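Local coordinates for protein bifunctional enzyme cysn/cysc (Mycobacterium tuberculosis, PDB 4BZP) that phosphorylates adenosine-5'-phosphosulfate at its 3' hydroxyl with ATP, as the APS kinase part of the mycobacterial sulfate-activating enzyme, at residues A[9-14]-A[143-148]; A[111-116]-A[155-160]; A[151-156]-A[165-170]. One frame throughout, in Å; residues are numbered along the deposited sequence. Where two conformers were deposited one is given.

Contacts 1 and 2 gather where strands 6-11, 106-111 and 153-155 end in the parallel sheet, whose strand order is 36-38, 79-82, 6-11, 106-111, 153-155. In contact 3, helix 161-173 covers the edge strand 153-155. Contact 2 lies about 12 Å from each of the other two, centre to centre; contacts 1 and 3 are about 15 Å apart. Contacts 1 and 2 alternate along the chain; contact 3 follows contact 1 and shares L155 and T156 with contact 2. D112 of contact 2 forms salt bridges to R147 of contact 1 and R154 of contact 3. Contacts 1 and 2 both border the bound ADP, through L13 and S14 and through R159 and S160, with contact 3 beside them.

Contact 1. Residues A[9-14]-A[143-148]; sequences WFTGLS and SPYQRP. With ADP (adenosine-5'-diphosphate), chain C; EDO (1,2-ethanediol), chain F.
Y145 lays its ring beside the chain that leaves strand 6-11 and gives its hydroxyl to T11. The bond from Y145 OH to T11 OG1 is 2.7 Å, and OG1 lies at the ring edge, near the ring plane. Y145 CG stands anti to the backbone N (chi1 -179°), which sends the ring across to T11. T11 OG1 is also anti to its own N (chi1 180°). This leaves CG2 in the crowded position between N and the carbonyl carbon. From there T11 CG2 reaches toward P148 CG, 3.6 Å away. T11 OG1 accepts from Y145 and has its one proton to offer, with I85 O and S86 O both within hydrogen-bonding reach.

G12 opens the P-loop (Walker A) that runs on to K18 and S19, and L13 and S14 line the ADP pocket. G12 runs past the Y145 ring, with G12 CA 3.6 Å from Y145 CZ. Its backbone shape is one suited to glycine. L13 N lies over one face of the ring. The L13 side chain turns its CD2 branch to the root of the tyrosine, with L13 CD2 3.6 Å from Y145 CB. The other branch, L13 CD1, touches a 1,2-ethanediol molecule, probably from the crystallisation liquor. The same molecule also meets the ring at Y145 CD2. R147, bent at chi3, holds the diol with a bond of 2.7 Å from R147 NH1 to the diol O2. R147 NH1 also forms a salt bridge to D112.

Contact 2. Residues A[111-116]-A[155-160]; sequences CDTPLQ and LTPDRS. With ADP (adenosine-5'-diphosphate), chain C; EDO (1,2-ethanediol), chain F.
The tight part of this contact is the parallel bridge between C111 and L155. D112 N donates to L155 O at 2.9 Å, and the C=O...N angle of 165° puts the donor almost in line with the carbonyl. The side chains of C111 and L155 leave on the same face of the sheet. C111 SG stands beside its own backbone N (chi1 -67°) and meets the CD1 branch of L155 at 4.1 Å. Both residues are buried. D112 is the centre of an inverse gamma turn, and its carbonyl oxygen closes in on the P157 ring, with D112 O 3.3 Å from P157 CD.

Further on the chains are joined more loosely. T113 and P157 lie side by side, pointing opposite ways, with T113 OG1 3.8 Å from P157 CB. One water fills the step between the chains: it is 2.6 Å from T113 OG1 and donates to L155 O at 2.8 Å. L155 O therefore accepts from both a backbone amide and a water. Toward solvent, the exposed P114 touches P157 only through P114 CD and P157 CG.

A type I turn runs from T156 to R159. T156 OG1 donates to D158 OD1 on its syn side. R159 closes the turn, and R159 O accepts from ADP N6 at 2.8 Å, consistent with recognition of adenine. The carboxylate of D112 forms a salt bridge to R154 of strand 153-155. C111 and L155 also reach helix 18-31, on K18 and V21 respectively. P157 rests on D117 and R121 of helix 115-121, while S160 N-caps helix 161-173, which follows strand 153-155.

Contact 3. Residues A[151-156]-A[165-170]; sequences PDLRLT and AQEVID. With EDO (1,2-ethanediol), chain G.
E167 reaches from helix 161-173 across L153 and L155 of strand 153-155. E167 CB lies 4.2 Å from L155 CD2. E167 CG points beside the backbone N (chi1 -69°), and the chain runs extended from there, carrying the carboxylate out alongside the strand. E167 CD is 4.1 Å from the same L155 CD2. At the tip the two oxygens part. E167 OE1 meets L153 CD1 at 3.7 Å and accepts a hydrogen bond from a water that also donates to R154 O. E167 OE2 lies against L155 CD2 and accepts from a second water, which in turn accepts from T156 N. Both carboxylate oxygens thus reach the strand's backbone through water.

V168 fills the inner side. V168 CG2 meets L153 CD2 at 4.0 Å and L155 CD1 at 4.2 Å, crossing each leucine at about a right angle. L153 CG is anti to the backbone N (chi1 178°), which swings its two methyls toward the helix.

The short segments 153-155 and 165-170 run antiparallel, with axes at 174° and 9.6 Å apart. This is as in a beta-alpha unit, where a helix packs back against the strand it follows, here the last strand and last helix of a P-loop kinase fold.

Contact 1. Residues A[9-14]-A[143-148]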
loop_
_atom_site.group_PDB
_atom_site.type_symbol
_atom_site.label_atom_id
_atom_site.label_comp_id
_atom_site.label_asym_id
_atom_site.label_seq_id
_atom_site.Cartn_x
_atom_site.Cartn_y
_atom_site.Cartn_z
ATOM N N TRP A 9 -8.522 -1.759 13.482
ATOM C CA TRP A 9 -9.258 -0.712 12.766
ATOM C C TRP A 9 -10.000 0.083 13.798
ATOM O O TRP A 9 -11.024 -0.390 14.384
ATOM C CB TRP A 9 -10.211 -1.348 11.768
ATOM C CG TRP A 9 -10.819 -0.445 10.760
ATOM C CD1 TRP A 9 -11.947 0.254 10.885
ATOM C CD2 TRP A 9 -10.299 -0.167 9.434
ATOM N NE1 TRP A 9 -12.167 0.986 9.737
ATOM C CE2 TRP A 9 -11.185 0.712 8.824
ATOM C CE3 TRP A 9 -9.185 -0.589 8.713
ATOM C CZ2 TRP A 9 -10.980 1.183 7.504
ATOM C CZ3 TRP A 9 -9.012 -0.089 7.425
ATOM C CH2 TRP A 9 -9.884 0.765 6.889
ATOM N N PHE A 10 -9.536 1.288 14.082
ATOM C CA PHE A 10 -10.239 2.127 14.988
ATOM C C PHE A 10 -11.469 2.736 14.348
ATOM O O PHE A 10 -11.716 2.786 13.102
ATOM C CB PHE A 10 -9.355 3.234 15.514
ATOM C CG PHE A 10 -8.261 2.760 16.396
ATOM C CD1 PHE A 10 -7.069 2.331 15.854
ATOM C CD2 PHE A 10 -8.429 2.711 17.768
ATOM C CE1 PHE A 10 -6.073 1.847 16.662
ATOM C CE2 PHE A 10 -7.436 2.224 18.579
ATOM C CZ PHE A 10 -6.226 1.845 18.027
ATOM N N THR A 11 -12.278 3.246 15.227
ATOM C CA THR A 11 -13.422 4.073 14.777
ATOM C C THR A 11 -13.855 4.913 15.965
ATOM O O THR A 11 -13.759 4.488 17.107
ATOM C CB THR A 11 -14.557 3.205 14.197
ATOM O OG1 THR A 11 -15.629 4.074 13.784
ATOM C CG2 THR A 11 -15.071 2.175 15.194
ATOM N N GLY A 12 -14.299 6.119 15.695
ATOM C CA GLY A 12 -14.769 7.055 16.698
ATOM C C GLY A 12 -14.655 8.477 16.218
ATOM O O GLY A 12 -13.931 8.781 15.260
ATOM N N LEU A 13 -15.293 9.375 16.958
ATOM C CA LEU A 13 -15.289 10.750 16.651
ATOM C C LEU A 13 -13.900 11.369 16.601
ATOM O O LEU A 13 -12.960 10.891 17.231
ATOM C CB LEU A 13 -16.136 11.532 17.662
ATOM C CG LEU A 13 -17.603 11.167 17.720
ATOM C CD1 LEU A 13 -18.280 11.931 18.860
ATOM C CD2 LEU A 13 -18.331 11.483 16.432
ATOM N N SER A 14 -13.744 12.460 15.869
ATOM C CA SER A 14 -12.530 13.261 15.953
ATOM C C SER A 14 -12.233 13.587 17.415
ATOM O O SER A 14 -13.119 14.014 18.147
ATOM C CB SER A 14 -12.692 14.569 15.180
ATOM O OG SER A 14 -11.527 15.319 15.165
ATOM N N SER A 143 -22.724 15.741 10.177
ATOM C CA SER A 143 -22.647 14.526 9.427
ATOM C C SER A 143 -22.694 13.391 10.463
ATOM O O SER A 143 -22.111 13.491 11.518
ATOM C CB SER A 143 -21.327 14.481 8.629
ATOM O OG SER A 143 -21.326 13.365 7.736
ATOM N N PRO A 144 -23.348 12.309 10.157
ATOM C CA PRO A 144 -23.573 11.306 11.212
ATOM C C PRO A 144 -22.393 10.423 11.555
ATOM O O PRO A 144 -21.573 10.084 10.667
ATOM C CB PRO A 144 -24.667 10.446 10.622
ATOM C CG PRO A 144 -24.459 10.503 9.130
ATOM C CD PRO A 144 -24.035 11.935 8.905
ATOM N N TYR A 145 -22.330 10.072 12.823
ATOM C CA TYR A 145 -21.435 9.001 13.275
ATOM C C TYR A 145 -22.360 7.817 13.603
ATOM O O TYR A 145 -23.300 7.991 14.409
ATOM C CB TYR A 145 -20.561 9.402 14.472
ATOM C CG TYR A 145 -19.634 8.292 14.891
ATOM C CD1 TYR A 145 -18.560 7.951 14.088
ATOM C CD2 TYR A 145 -19.933 7.485 15.967
ATOM C CE1 TYR A 145 -17.734 6.889 14.420
ATOM C CE2 TYR A 145 -19.123 6.394 16.283
ATOM C CZ TYR A 145 -18.036 6.090 15.498
ATOM O OH TYR A 145 -17.269 4.958 15.729
ATOM N N GLN A 146 -22.168 6.666 12.983
ATOM C CA GLN A 146 -22.989 5.462 13.250
ATOM C C GLN A 146 -22.205 4.617 14.247
ATOM O O GLN A 146 -21.165 4.030 13.879
ATOM C CB GLN A 146 -23.243 4.721 11.954
ATOM C CG GLN A 146 -24.049 5.569 10.964
ATOM C CD GLN A 146 -24.357 4.877 9.682
ATOM O OE1 GLN A 146 -23.725 3.885 9.279
ATOM N NE2 GLN A 146 -25.372 5.406 8.985
ATOM N N ARG A 147 -22.680 4.501 15.458
ATOM C CA ARG A 147 -21.904 3.858 16.521
ATOM C C ARG A 147 -21.819 2.367 16.231
ATOM O O ARG A 147 -22.778 1.766 15.864
ATOM C CB ARG A 147 -22.592 4.030 17.864
ATOM C CG ARG A 147 -22.501 5.421 18.382
ATOM C CD ARG A 147 -23.447 5.617 19.595
ATOM N NE ARG A 147 -23.132 4.724 20.703
ATOM C CZ ARG A 147 -22.174 4.911 21.611
ATOM N NH1 ARG A 147 -21.442 5.982 21.589
ATOM N NH2 ARG A 147 -21.987 3.998 22.553
ATOM N N PRO A 148 -20.636 1.760 16.414
ATOM C CA PRO A 148 -20.490 0.333 16.283
ATOM C C PRO A 148 -21.393 -0.457 17.255
ATOM O O PRO A 148 -21.450 -0.122 18.418
ATOM C CB PRO A 148 -19.037 0.133 16.680
ATOM C CG PRO A 148 -18.346 1.365 16.312
ATOM C CD PRO A 148 -19.347 2.452 16.538
HETATM P PB ADP C . -8.372 11.032 17.313
HETATM O O1B ADP C . -8.866 12.267 16.491
HETATM O O2B ADP C . -9.444 10.015 17.542
HETATM O O3B ADP C . -7.077 10.508 16.792
HETATM P PA ADP C . -6.707 11.938 19.541
HETATM O O1A ADP C . -6.012 13.028 18.834
HETATM O O2A ADP C . -5.950 10.661 19.751
HETATM O O3A ADP C . -8.065 11.629 18.783
HETATM O "O5'" ADP C . -7.284 12.365 20.985
HETATM C "C5'" ADP C . -7.656 13.702 21.224
HETATM C "C4'" ADP C . -6.833 14.170 22.430
HETATM O "O4'" ADP C . -7.464 13.682 23.599
HETATM C "C3'" ADP C . -5.348 13.785 22.504
HETATM O "O3'" ADP C . -4.564 14.935 22.286
HETATM C "C2'" ADP C . -5.152 13.413 23.929
HETATM O "O2'" ADP C . -4.387 14.485 24.548
HETATM C "C1'" ADP C . -6.500 13.338 24.572
HETATM N N9 ADP C . -6.821 11.962 24.987
HETATM C C8 ADP C . -7.133 10.949 24.125
HETATM N N7 ADP C . -7.388 9.792 24.759
HETATM C C5 ADP C . -7.263 10.099 26.092
HETATM C C6 ADP C . -7.380 9.299 27.284
HETATM N N6 ADP C . -7.724 7.995 27.246
HETATM N N1 ADP C . -7.141 9.974 28.437
HETATM C C2 ADP C . -6.809 11.260 28.470
HETATM N N3 ADP C . -6.642 12.076 27.398
HETATM C C4 ADP C . -6.826 11.476 26.202
HETATM C C1 EDO F . -19.390 8.942 20.571
HETATM O O1 EDO F . -18.349 8.181 21.136
HETATM C C2 EDO F . -19.744 8.160 19.346
HETATM O O2 EDO F . -21.064 7.751 19.564
#

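Contact 2. Residues A[111-116]-A[155-160]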
loop_
_atom_site.group_PDB
_atom_site.type_symbol
_atom_site.label_atom_id
_atom_site.label_comp_id
_atom_site.label_asym_id
_atom_site.label_seq_id
_atom_site.Cartn_x
_atom_site.Cartn_y
_atom_site.Cartn_z
ATOM N N CYS A 111 -13.403 3.806 19.907
ATOM C CA CYS A 111 -13.022 4.807 20.883
ATOM C C CYS A 111 -14.272 5.557 21.224
ATOM O O CYS A 111 -14.633 6.564 20.576
ATOM C CB CYS A 111 -11.943 5.725 20.293
ATOM S SG CYS A 111 -10.380 4.832 20.008
ATOM N N ASP A 112 -14.964 5.074 22.235
ATOM C CA ASP A 112 -16.286 5.585 22.664
ATOM C C ASP A 112 -16.157 6.700 23.667
ATOM O O ASP A 112 -16.343 6.524 24.881
ATOM C CB ASP A 112 -17.161 4.484 23.210
ATOM C CG ASP A 112 -18.624 4.929 23.447
ATOM O OD1 ASP A 112 -18.990 6.049 23.046
ATOM O OD2 ASP A 112 -19.369 4.056 23.974
ATOM N N THR A 113 -15.792 7.868 23.155
ATOM C CA THR A 113 -15.725 9.116 23.919
ATOM C C THR A 113 -16.828 10.026 23.417
ATOM O O THR A 113 -16.949 10.218 22.196
ATOM C CB THR A 113 -14.316 9.749 23.712
ATOM O OG1 THR A 113 -13.286 8.852 24.201
ATOM C CG2 THR A 113 -14.192 11.080 24.432
ATOM N N PRO A 114 -17.649 10.546 24.324
ATOM C CA PRO A 114 -18.769 11.395 23.904
ATOM C C PRO A 114 -18.321 12.658 23.193
ATOM O O PRO A 114 -17.208 13.148 23.441
ATOM C CB PRO A 114 -19.457 11.774 25.223
ATOM C CG PRO A 114 -18.772 11.160 26.314
ATOM C CD PRO A 114 -17.526 10.453 25.793
ATOM N N LEU A 115 -19.159 13.182 22.315
ATOM C CA LEU A 115 -18.911 14.394 21.641
ATOM C C LEU A 115 -18.408 15.500 22.579
ATOM O O LEU A 115 -17.472 16.202 22.221
ATOM C CB LEU A 115 -20.178 14.868 20.931
ATOM C CG LEU A 115 -20.102 16.210 20.169
ATOM C CD1 LEU A 115 -19.163 16.104 19.004
ATOM C CD2 LEU A 115 -21.484 16.584 19.634
ATOM N N GLN A 116 -19.086 15.744 23.678
ATOM C CA GLN A 116 -18.702 16.826 24.581
ATOM C C GLN A 116 -17.268 16.708 25.032
ATOM O O GLN A 116 -16.567 17.724 25.135
ATOM C CB GLN A 116 -19.639 16.878 25.805
ATOM C CG GLN A 116 -20.965 17.571 25.519
ATOM C CD GLN A 116 -21.666 18.006 26.795
ATOM O OE1 GLN A 116 -21.085 17.967 27.887
ATOM N NE2 GLN A 116 -22.911 18.417 26.668
ATOM N N LEU A 155 -13.153 1.180 23.907
ATOM C CA LEU A 155 -12.255 1.971 24.745
ATOM C C LEU A 155 -13.008 3.151 25.301
ATOM O O LEU A 155 -13.710 3.827 24.555
ATOM C CB LEU A 155 -11.059 2.451 23.964
ATOM C CG LEU A 155 -10.164 1.348 23.366
ATOM C CD1 LEU A 155 -9.027 1.917 22.528
ATOM C CD2 LEU A 155 -9.600 0.443 24.465
ATOM N N THR A 156 -12.860 3.434 26.590
ATOM C CA THR A 156 -13.635 4.439 27.246
ATOM C C THR A 156 -12.712 5.483 27.917
ATOM O O THR A 156 -11.615 5.155 28.379
ATOM C CB THR A 156 -14.602 3.798 28.265
ATOM O OG1 THR A 156 -13.845 3.046 29.162
ATOM C CG2 THR A 156 -15.595 2.946 27.559
ATOM N N PRO A 157 -13.186 6.726 28.057
ATOM C CA PRO A 157 -12.317 7.851 28.437
ATOM C C PRO A 157 -11.884 7.863 29.899
ATOM O O PRO A 157 -11.032 8.621 30.262
ATOM C CB PRO A 157 -13.166 9.085 28.021
ATOM C CG PRO A 157 -14.546 8.637 28.007
ATOM C CD PRO A 157 -14.484 7.202 27.536
ATOM N N ASP A 158 -12.490 7.014 30.738
ATOM C CA ASP A 158 -12.030 6.850 32.117
ATOM C C ASP A 158 -10.667 6.164 32.227
ATOM O O ASP A 158 -10.025 6.249 33.257
ATOM C CB ASP A 158 -13.078 6.086 32.965
ATOM C CG ASP A 158 -13.385 4.721 32.424
ATOM O OD1 ASP A 158 -13.952 4.672 31.308
ATOM O OD2 ASP A 158 -13.039 3.695 33.050
ATOM N N ARG A 159 -10.270 5.445 31.196
ATOM C CA ARG A 159 -9.023 4.752 31.179
ATOM C C ARG A 159 -8.005 5.625 30.434
ATOM O O ARG A 159 -8.351 6.342 29.469
ATOM C CB ARG A 159 -9.189 3.365 30.560
ATOM C CG ARG A 159 -10.292 2.520 31.237
ATOM C CD ARG A 159 -10.001 2.252 32.709
ATOM N NE ARG A 159 -8.842 1.397 32.866
ATOM C CZ ARG A 159 -8.095 1.328 33.970
ATOM N NH1 ARG A 159 -8.375 2.084 35.030
ATOM N NH2 ARG A 159 -7.028 0.532 34.006
ATOM N N SER A 160 -6.775 5.600 30.894
ATOM C CA SER A 160 -5.727 6.404 30.297
ATOM C C SER A 160 -5.320 5.861 28.942
ATOM O O SER A 160 -5.610 4.713 28.589
ATOM C CB SER A 160 -4.502 6.390 31.230
ATOM O OG SER A 160 -3.899 5.117 31.239
HETATM P PB ADP C . -8.372 11.032 17.313
HETATM O O1B ADP C . -8.866 12.267 16.491
HETATM O O2B ADP C . -9.444 10.015 17.542
HETATM O O3B ADP C . -7.077 10.508 16.792
HETATM P PA ADP C . -6.707 11.938 19.541
HETATM O O1A ADP C . -6.012 13.028 18.834
HETATM O O2A ADP C . -5.950 10.661 19.751
HETATM O O3A ADP C . -8.065 11.629 18.783
HETATM O "O5'" ADP C . -7.284 12.365 20.985
HETATM C "C5'" ADP C . -7.656 13.702 21.224
HETATM C "C4'" ADP C . -6.833 14.170 22.430
HETATM O "O4'" ADP C . -7.464 13.682 23.599
HETATM C "C3'" ADP C . -5.348 13.785 22.504
HETATM O "O3'" ADP C . -4.564 14.935 22.286
HETATM C "C2'" ADP C . -5.152 13.413 23.929
HETATM O "O2'" ADP C . -4.387 14.485 24.548
HETATM C "C1'" ADP C . -6.500 13.338 24.572
HETATM N N9 ADP C . -6.821 11.962 24.987
HETATM C C8 ADP C . -7.133 10.949 24.125
HETATM N N7 ADP C . -7.388 9.792 24.759
HETATM C C5 ADP C . -7.263 10.099 26.092
HETATM C C6 ADP C . -7.380 9.299 27.284
HETATM N N6 ADP C . -7.724 7.995 27.246
HETATM N N1 ADP C . -7.141 9.974 28.437
HETATM C C2 ADP C . -6.809 11.260 28.470
HETATM N N3 ADP C . -6.642 12.076 27.398
HETATM C C4 ADP C . -6.826 11.476 26.202
HETATM C C1 EDO F . -19.390 8.942 20.571
HETATM O O1 EDO F . -18.349 8.181 21.136
HETATM C C2 EDO F . -19.744 8.160 19.346
HETATM O O2 EDO F . -21.064 7.751 19.564
HETATM O O HOH W 1 -12.575 6.360 24.116
#

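Contact 3. Residues A[151-156]-A[165-170]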
loop_
_atom_site.group_PDB
_atom_site.type_symbol
_atom_site.label_atom_id
_atom_site.label_comp_id
_atom_site.label_asym_id
_atom_site.label_seq_id
_atom_site.Cartn_x
_atom_site.Cartn_y
_atom_site.Cartn_z
ATOM N N PRO A 151 -18.498 -3.955 18.281
ATOM C CA PRO A 151 -17.045 -3.866 18.161
ATOM C C PRO A 151 -16.308 -4.960 18.913
ATOM O O PRO A 151 -16.853 -5.521 19.871
ATOM C CB PRO A 151 -16.731 -2.492 18.795
ATOM C CG PRO A 151 -17.826 -2.340 19.857
ATOM C CD PRO A 151 -19.036 -2.976 19.240
ATOM N N ASP A 152 -15.106 -5.286 18.498
ATOM C CA ASP A 152 -14.300 -6.236 19.238
ATOM C C ASP A 152 -13.849 -5.693 20.590
ATOM O O ASP A 152 -13.654 -6.473 21.515
ATOM C CB ASP A 152 -13.066 -6.638 18.440
ATOM C CG ASP A 152 -13.442 -7.365 17.171
ATOM O OD1 ASP A 152 -13.877 -8.542 17.305
ATOM O OD2 ASP A 152 -13.469 -6.820 16.071
ATOM N N LEU A 153 -13.672 -4.377 20.720
ATOM C CA LEU A 153 -13.221 -3.752 21.934
ATOM C C LEU A 153 -13.772 -2.348 21.965
ATOM O O LEU A 153 -13.779 -1.633 20.957
ATOM C CB LEU A 153 -11.696 -3.708 21.946
ATOM C CG LEU A 153 -11.022 -3.026 23.137
ATOM C CD1 LEU A 153 -11.346 -3.749 24.448
ATOM C CD2 LEU A 153 -9.528 -2.965 22.902
ATOM N N ARG A 154 -14.253 -1.906 23.106
ATOM C CA ARG A 154 -14.754 -0.564 23.307
ATOM C C ARG A 154 -13.829 0.105 24.300
ATOM O O ARG A 154 -13.684 -0.358 25.430
ATOM C CB ARG A 154 -16.197 -0.616 23.846
ATOM C CG ARG A 154 -16.837 0.764 24.058
ATOM C CD ARG A 154 -18.249 0.743 24.667
ATOM N NE ARG A 154 -19.042 -0.315 24.071
ATOM C CZ ARG A 154 -19.942 -0.080 23.121
ATOM N NH1 ARG A 154 -20.159 1.151 22.709
ATOM N NH2 ARG A 154 -20.613 -1.083 22.613
ATOM N N LEU A 155 -13.153 1.180 23.907
ATOM C CA LEU A 155 -12.255 1.971 24.745
ATOM C C LEU A 155 -13.008 3.151 25.301
ATOM O O LEU A 155 -13.710 3.827 24.555
ATOM C CB LEU A 155 -11.059 2.451 23.964
ATOM C CG LEU A 155 -10.164 1.348 23.366
ATOM C CD1 LEU A 155 -9.027 1.917 22.528
ATOM C CD2 LEU A 155 -9.600 0.443 24.465
ATOM N N THR A 156 -12.860 3.434 26.590
ATOM C CA THR A 156 -13.635 4.439 27.246
ATOM C C THR A 156 -12.712 5.483 27.917
ATOM O O THR A 156 -11.615 5.155 28.379
ATOM C CB THR A 156 -14.602 3.798 28.265
ATOM O OG1 THR A 156 -13.845 3.046 29.162
ATOM C CG2 THR A 156 -15.595 2.946 27.559
ATOM N N ALA A 165 -4.099 1.364 25.457
ATOM C CA ALA A 165 -3.102 0.715 24.600
ATOM C C ALA A 165 -2.873 -0.716 25.070
ATOM O O ALA A 165 -2.786 -1.632 24.232
ATOM C CB ALA A 165 -1.789 1.491 24.580
ATOM N N GLN A 166 -2.745 -0.909 26.400
ATOM C CA GLN A 166 -2.590 -2.254 26.887
ATOM C C GLN A 166 -3.820 -3.116 26.624
ATOM O O GLN A 166 -3.699 -4.311 26.320
ATOM C CB GLN A 166 -2.222 -2.204 28.359
ATOM C CG GLN A 166 -1.914 -3.607 28.908
ATOM C CD GLN A 166 -0.710 -4.237 28.234
ATOM O OE1 GLN A 166 0.347 -3.602 28.103
ATOM N NE2 GLN A 166 -0.870 -5.440 27.710
ATOM N N GLU A 167 -5.017 -2.532 26.664
ATOM C CA GLU A 167 -6.210 -3.299 26.330
ATOM C C GLU A 167 -6.180 -3.784 24.890
ATOM O O GLU A 167 -6.633 -4.890 24.590
ATOM C CB GLU A 167 -7.472 -2.515 26.540
ATOM C CG GLU A 167 -7.826 -2.205 27.959
ATOM C CD GLU A 167 -9.173 -1.559 27.969
ATOM O OE1 GLU A 167 -10.143 -2.248 27.595
ATOM O OE2 GLU A 167 -9.230 -0.357 28.278
ATOM N N VAL A 168 -5.688 -2.941 23.976
ATOM C CA VAL A 168 -5.566 -3.349 22.560
ATOM C C VAL A 168 -4.572 -4.499 22.443
ATOM O O VAL A 168 -4.875 -5.469 21.748
ATOM C CB VAL A 168 -5.141 -2.156 21.662
ATOM C CG1 VAL A 168 -4.856 -2.626 20.226
ATOM C CG2 VAL A 168 -6.262 -1.090 21.654
ATOM N N ILE A 169 -3.426 -4.391 23.131
ATOM C CA ILE A 169 -2.430 -5.471 23.070
ATOM C C ILE A 169 -3.005 -6.752 23.668
ATOM O O ILE A 169 -2.850 -7.815 23.078
ATOM C CB ILE A 169 -1.161 -4.982 23.746
ATOM C CG1 ILE A 169 -0.511 -3.926 22.861
ATOM C CG2 ILE A 169 -0.194 -6.145 23.987
ATOM C CD1 ILE A 169 0.634 -3.216 23.482
ATOM N N ASP A 170 -3.772 -6.638 24.740
ATOM C CA ASP A 170 -4.404 -7.830 25.366
ATOM C C ASP A 170 -5.340 -8.482 24.343
ATOM O O ASP A 170 -5.407 -9.714 24.194
ATOM C CB ASP A 170 -5.169 -7.486 26.645
ATOM C CG ASP A 170 -4.251 -7.105 27.854
ATOM O OD1 ASP A 170 -3.060 -7.339 27.762
ATOM O OD2 ASP A 170 -4.812 -6.521 28.782
HETATM C C1 EDO G . -16.255 -4.260 24.785
HETATM O O1 EDO G . -14.902 -3.977 25.047
HETATM C C2 EDO G . -16.467 -5.232 23.659
HETATM O O2 EDO G . -16.687 -4.452 22.506
HETATM O O HOH W 2 -12.556 -1.632 27.557
HETATM O O HOH W 3 -11.146 1.395 27.847
#